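Local structure of chitin binding protein (Streptomyces lividans, 5FTZ) at residues K36-S41 with S114-T119; W85-R90 with T94-Y99. The protein is a copper-dependent lytic polysaccharide monooxygenase of family AA10 that probably binds chitin and cleaves its chains by oxidation. One frame throughout, in Å; residues are numbered along the deposited sequence.

Contact 1: K36-S41 with S114-T119; sequences KGFPAS and SDLNLT
The ring of F38 carries P39 CB over the centre of one face, 3.9 Å above its plane, while L116 CD1 meets its edge near the ring plane, 3.8 Å from F38 CZ. L118 comes in obliquely, with L118 CD2 4.2 Å from F38 CE2. The same methyl lies 3.9 Å from P39 CB, so the branched end of L118 touches both the phenyl ring and the proline that lies on it. F38 reaches the 114-119 segment because its CG stands anti to the backbone N (chi1 -171°), and the F38 side chain crosses those of L116 and L118 at about a right angle. The cis peptide bond between F38 and P39 folds the proline back over its neighbour's ring. All the contacts across the pair are apolar; polar bonds hold each loop in shape from within. S41 OG donates to K36 O at 2.9 Å, in the carbonyl plane on a lone pair, and N117 OD1 accepts from T119 N at 3.1 Å in an Asx turn. R113 binds P39 O and S41 O, and Y99 meets F38 edge-to-face. This is a small apolar cluster between two long loops, those following strands 33-35 and 93-100, and F38 and L116 extend it onto L152 of strand 148-157, at the margin of the beta-sandwich core of the AA10 fold.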
loop_
_atom_site.group_PDB
_atom_site.type_symbol
_atom_site.label_atom_id
_atom_site.label_comp_id
_atom_site.label_asym_id
_atom_site.label_seq_id
_atom_site.Cartn_x
_atom_site.Cartn_y
_atom_site.Cartn_z
ATOM N N LYS A 36 15.867 -0.698 -1.467
ATOM C CA LYS A 36 15.554 -0.029 -0.221
ATOM C C LYS A 36 16.222 -0.697 0.978
ATOM O O LYS A 36 16.888 -1.708 0.811
ATOM C CB LYS A 36 14.038 0.082 0.001
ATOM C CG LYS A 36 13.370 -1.259 0.350
ATOM C CD LYS A 36 11.909 -1.036 0.607
ATOM C CE LYS A 36 11.251 -2.291 1.143
ATOM N NZ LYS A 36 9.796 -2.027 1.271
ATOM N N GLY A 37 16.019 -0.113 2.147
ATOM C CA GLY A 37 16.442 -0.708 3.412
ATOM C C GLY A 37 17.828 -0.271 3.869
ATOM O O GLY A 37 18.403 -0.877 4.779
ATOM N N PHE A 38 18.327 0.833 3.317
ATOM C CA PHE A 38 19.594 1.430 3.789
ATOM C C PHE A 38 19.485 1.810 5.250
ATOM O O PHE A 38 18.473 2.356 5.651
ATOM C CB PHE A 38 19.840 2.676 2.960
ATOM C CG PHE A 38 21.199 3.296 3.174
ATOM C CD1 PHE A 38 22.295 2.831 2.524
ATOM C CD2 PHE A 38 21.309 4.344 4.080
ATOM C CE1 PHE A 38 23.529 3.391 2.767
ATOM C CE2 PHE A 38 22.542 4.917 4.328
ATOM C CZ PHE A 38 23.656 4.411 3.691
ATOM N N PRO A 39 20.547 1.615 6.042
ATOM C CA PRO A 39 21.839 1.050 5.688
ATOM C C PRO A 39 22.018 -0.453 5.797
ATOM O O PRO A 39 23.012 -1.006 5.367
ATOM C CB PRO A 39 22.774 1.725 6.709
ATOM C CG PRO A 39 21.881 1.792 7.898
ATOM C CD PRO A 39 20.552 2.204 7.387
ATOM N N ALA A 40 21.068 -1.172 6.397
ATOM C CA ALA A 40 21.262 -2.606 6.553
ATOM C C ALA A 40 21.320 -3.332 5.233
ATOM O O ALA A 40 22.116 -4.230 5.036
ATOM C CB ALA A 40 20.148 -3.174 7.426
ATOM N N SER A 41 20.452 -2.919 4.311
ATOM C CA SER A 41 20.514 -3.391 2.948
ATOM C C SER A 41 20.738 -2.161 2.049
ATOM O O SER A 41 21.275 -1.163 2.511
ATOM C CB SER A 41 19.262 -4.189 2.612
ATOM O OG SER A 41 18.118 -3.420 2.790
ATOM N N SER A 114 30.656 3.690 6.481
ATOM C CA SER A 114 31.607 4.107 7.528
ATOM C C SER A 114 31.846 5.618 7.548
ATOM O O SER A 114 32.280 6.188 8.540
ATOM C CB SER A 114 32.940 3.398 7.327
ATOM O OG SER A 114 33.459 3.515 5.990
ATOM N N ASP A 115 31.527 6.293 6.421
ATOM C CA ASP A 115 31.640 7.762 6.356
ATOM C C ASP A 115 30.452 8.507 6.919
ATOM O O ASP A 115 30.568 9.691 7.179
ATOM C CB ASP A 115 31.807 8.197 4.912
ATOM C CG ASP A 115 33.061 7.602 4.281
ATOM O OD1 ASP A 115 34.121 7.761 4.938
ATOM O OD2 ASP A 115 32.974 6.937 3.175
ATOM N N LEU A 116 29.351 7.810 7.102
ATOM C CA LEU A 116 28.077 8.401 7.410
ATOM C C LEU A 116 27.689 8.232 8.855
ATOM O O LEU A 116 27.963 7.172 9.475
ATOM C CB LEU A 116 26.986 7.815 6.522
ATOM C CG LEU A 116 26.997 8.228 5.060
ATOM C CD1 LEU A 116 26.195 7.242 4.181
ATOM C CD2 LEU A 116 26.499 9.665 4.902
ATOM N N ASN A 117 27.034 9.228 9.433
ATOM C CA ASN A 117 26.283 9.019 10.643
ATOM C C ASN A 117 25.020 8.289 10.242
ATOM O O ASN A 117 24.154 8.855 9.526
ATOM C CB ASN A 117 26.016 10.365 11.296
ATOM C CG ASN A 117 25.172 10.248 12.546
ATOM O OD1 ASN A 117 24.598 9.218 12.859
ATOM N ND2 ASN A 117 25.126 11.341 13.276
ATOM N N LEU A 118 24.859 7.005 10.607
ATOM C CA LEU A 118 23.792 6.227 10.083
ATOM C C LEU A 118 22.430 6.408 10.793
ATOM O O LEU A 118 21.439 5.825 10.311
ATOM C CB LEU A 118 24.200 4.773 10.045
ATOM C CG LEU A 118 25.372 4.452 9.110
ATOM C CD1 LEU A 118 25.687 2.974 9.344
ATOM C CD2 LEU A 118 25.040 4.705 7.683
ATOM N N THR A 119 22.357 7.292 11.783
ATOM C CA THR A 119 21.055 7.782 12.275
ATOM C C THR A 119 20.744 9.059 11.459
ATOM O O THR A 119 21.445 10.050 11.633
ATOM C CB THR A 119 21.092 8.116 13.772
ATOM O OG1 THR A 119 21.325 6.897 14.498
ATOM C CG2 THR A 119 19.757 8.745 14.299
#

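Contact 2: W85-R90 with T94-Y99; sequences WQFTAR and TDFKYY
Two beta-sheets pack face to face here, in the core of the immunoglobulin-like sandwich characteristic of AA10 monooxygenases. Strand 85-87 of the three-stranded sheet faces strand 95-99 of the other; their axes approach to 12.5 Å with N-to-C directions 139° apart, and aromatic side chains fill the space between. F96 lies over one face of the W85 indole toward its rim, with F96 CD1 3.5 Å from W85 NE1. The five-membered ring of W85 and the F96 ring are oblique, centroids 4.8 Å apart. F87, two residues on from W85 in the same strand, meets F96 from the opposite direction, their CZ atoms 3.9 Å apart, with F96 CE1 in the plane at the F87 ring edge. W155 stacks on F96 and also meets F87, whose side chain lies about 8 Å from a bound copper ion. Y98 slides past W85 in the opposite direction, its CG anti to the carbonyl carbon (chi1 -60°), which brings its hydroxyl to the indole edge. The strongest polar partner of Y98 OH is H137 NE2, and the indole N-H is a further one. A phenylalanine in place of W85 would probably leave the Y98 hydroxyl without its indole donor and uncover part of F96. That donor bond, W85 NE1 to Y98 OH, is 2.8 Å long and bent to 142° at the hydrogen, with the hydroxyl oxygen essentially in the indole plane.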
loop_
_atom_site.group_PDB
_atom_site.type_symbol
_atom_site.label_atom_id
_atom_site.label_comp_id
_atom_site.label_asym_id
_atom_site.label_seq_id
_atom_site.Cartn_x
_atom_site.Cartn_y
_atom_site.Cartn_z
ATOM N N TRP A 85 12.817 18.061 -3.351
ATOM C CA TRP A 85 12.841 17.037 -4.382
ATOM C C TRP A 85 12.092 17.528 -5.580
ATOM O O TRP A 85 10.998 18.161 -5.454
ATOM C CB TRP A 85 12.156 15.745 -3.919
ATOM C CG TRP A 85 12.962 14.923 -2.913
ATOM C CD1 TRP A 85 13.097 15.204 -1.560
ATOM C CD2 TRP A 85 13.771 13.796 -3.154
ATOM N NE1 TRP A 85 13.929 14.322 -0.973
ATOM C CE2 TRP A 85 14.313 13.385 -1.902
ATOM C CE3 TRP A 85 14.046 13.047 -4.283
ATOM C CZ2 TRP A 85 15.198 12.286 -1.814
ATOM C CZ3 TRP A 85 14.897 11.954 -4.187
ATOM C CH2 TRP A 85 15.439 11.570 -2.943
ATOM N N GLN A 86 12.539 17.097 -6.744
ATOM C CA GLN A 86 11.794 17.261 -8.004
ATOM C C GLN A 86 11.512 15.870 -8.502
ATOM O O GLN A 86 12.407 15.003 -8.530
ATOM C CB GLN A 86 12.637 18.001 -9.049
ATOM C CG GLN A 86 13.053 19.389 -8.639
ATOM C CD GLN A 86 11.976 20.433 -8.536
ATOM O OE1 GLN A 86 10.831 20.209 -8.929
ATOM N NE2 GLN A 86 12.346 21.588 -8.014
ATOM N N PHE A 87 10.248 15.550 -8.833
ATOM C CA PHE A 87 9.906 14.229 -9.276
ATOM C C PHE A 87 9.441 14.225 -10.758
ATOM O O PHE A 87 8.754 15.141 -11.190
ATOM C CB PHE A 87 8.749 13.691 -8.438
ATOM C CG PHE A 87 9.042 13.635 -6.969
ATOM C CD1 PHE A 87 9.916 12.728 -6.437
ATOM C CD2 PHE A 87 8.477 14.567 -6.099
ATOM C CE1 PHE A 87 10.164 12.706 -5.074
ATOM C CE2 PHE A 87 8.737 14.540 -4.756
ATOM C CZ PHE A 87 9.587 13.615 -4.228
ATOM N N THR A 88 9.819 13.202 -11.479
ATOM C CA THR A 88 9.273 12.941 -12.802
ATOM C C THR A 88 8.200 11.860 -12.740
ATOM O O THR A 88 7.436 11.740 -13.707
ATOM C CB THR A 88 10.362 12.507 -13.780
ATOM O OG1 THR A 88 10.998 11.345 -13.271
ATOM C CG2 THR A 88 11.444 13.568 -13.894
ATOM N N ALA A 89 8.168 11.053 -11.665
ATOM C CA ALA A 89 7.081 10.098 -11.407
ATOM C C ALA A 89 6.812 10.104 -9.888
ATOM O O ALA A 89 7.703 9.736 -9.078
ATOM C CB ALA A 89 7.414 8.736 -11.920
ATOM N N ARG A 90 5.599 10.489 -9.485
ATOM C CA ARG A 90 5.248 10.749 -8.060
ATOM C C ARG A 90 4.684 9.518 -7.303
ATOM O O ARG A 90 3.501 9.442 -6.955
ATOM C CB ARG A 90 4.222 11.854 -8.015
ATOM C CG ARG A 90 4.786 13.204 -8.442
ATOM C CD ARG A 90 3.701 14.084 -9.005
ATOM N NE ARG A 90 2.671 14.346 -8.034
ATOM C CZ ARG A 90 1.560 15.017 -8.293
ATOM N NH1 ARG A 90 1.354 15.570 -9.502
ATOM N NH2 ARG A 90 0.669 15.155 -7.325
ATOM N N THR A 94 6.855 5.760 1.226
ATOM C CA THR A 94 6.990 5.338 2.598
ATOM C C THR A 94 7.628 6.460 3.407
ATOM O O THR A 94 7.009 6.937 4.354
ATOM C CB THR A 94 7.829 4.065 2.720
ATOM O OG1 THR A 94 7.149 3.033 2.005
ATOM C CG2 THR A 94 8.045 3.625 4.157
ATOM N N ASP A 95 8.827 6.923 3.061
ATOM C CA ASP A 95 9.475 7.990 3.820
ATOM C C ASP A 95 10.612 8.639 3.036
ATOM O O ASP A 95 10.999 8.199 1.945
ATOM C CB ASP A 95 9.957 7.512 5.193
ATOM C CG ASP A 95 11.138 6.644 5.149
ATOM O OD1 ASP A 95 11.597 6.244 4.110
ATOM O OD2 ASP A 95 11.662 6.362 6.261
ATOM N N PHE A 96 11.058 9.740 3.606
ATOM C CA PHE A 96 12.298 10.439 3.214
ATOM C C PHE A 96 13.235 10.443 4.389
ATOM O O PHE A 96 12.775 10.786 5.503
ATOM C CB PHE A 96 12.022 11.882 2.768
ATOM C CG PHE A 96 11.112 12.000 1.564
ATOM C CD1 PHE A 96 11.618 11.961 0.262
ATOM C CD2 PHE A 96 9.750 12.067 1.705
ATOM C CE1 PHE A 96 10.789 12.038 -0.849
ATOM C CE2 PHE A 96 8.925 12.163 0.623
ATOM C CZ PHE A 96 9.443 12.129 -0.661
ATOM N N LYS A 97 14.494 10.130 4.184
ATOM C CA LYS A 97 15.486 10.160 5.271
ATOM C C LYS A 97 16.700 10.889 4.769
ATOM O O LYS A 97 17.084 10.719 3.585
ATOM C CB LYS A 97 15.909 8.795 5.738
ATOM C CG LYS A 97 14.794 8.004 6.382
ATOM C CD LYS A 97 15.254 6.624 6.744
ATOM C CE LYS A 97 14.259 5.956 7.678
ATOM N NZ LYS A 97 14.069 4.582 7.247
ATOM N N TYR A 98 17.325 11.664 5.621
ATOM C CA TYR A 98 18.483 12.456 5.261
ATOM C C TYR A 98 19.603 12.185 6.248
ATOM O O TYR A 98 19.377 12.230 7.461
ATOM C CB TYR A 98 18.148 13.950 5.263
ATOM C CG TYR A 98 17.076 14.327 4.319
ATOM C CD1 TYR A 98 15.719 14.246 4.709
ATOM C CD2 TYR A 98 17.343 14.768 3.029
ATOM C CE1 TYR A 98 14.691 14.576 3.839
ATOM C CE2 TYR A 98 16.326 15.112 2.138
ATOM C CZ TYR A 98 15.019 15.034 2.540
ATOM O OH TYR A 98 13.997 15.366 1.677
ATOM N N TYR A 99 20.789 11.873 5.742
ATOM C CA TYR A 99 21.960 11.444 6.511
ATOM C C TYR A 99 23.081 12.411 6.216
ATOM O O TYR A 99 23.123 12.990 5.133
ATOM C CB TYR A 99 22.449 10.049 6.114
ATOM C CG TYR A 99 21.417 8.932 6.196
ATOM C CD1 TYR A 99 20.495 8.734 5.212
ATOM C CD2 TYR A 99 21.360 8.112 7.290
ATOM C CE1 TYR A 99 19.584 7.704 5.294
ATOM C CE2 TYR A 99 20.429 7.048 7.359
ATOM C CZ TYR A 99 19.570 6.876 6.371
ATOM O OH TYR A 99 18.594 5.879 6.339
#

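Contact 2 is fully buried between the two sheets, whereas contact 1 is only partly buried, with P39 and L118 partly exposed; their centres lie about 17 Å apart. Strand 93-100 links them: it supplies F96 and Y98 to contact 2, while Y99 packs against both loops of contact 1, with Y99 CE2 3.4 Å from L118 O. Strand 148-157 also backs both, through L152 at contact 1 and through A153 and W155 at contact 2. Their chemistry follows their place: aliphatic groups round a single phenyl ring join loops in contact 1, while a mostly aromatic core in contact 2 includes a buried indole-to-hydroxyl bond.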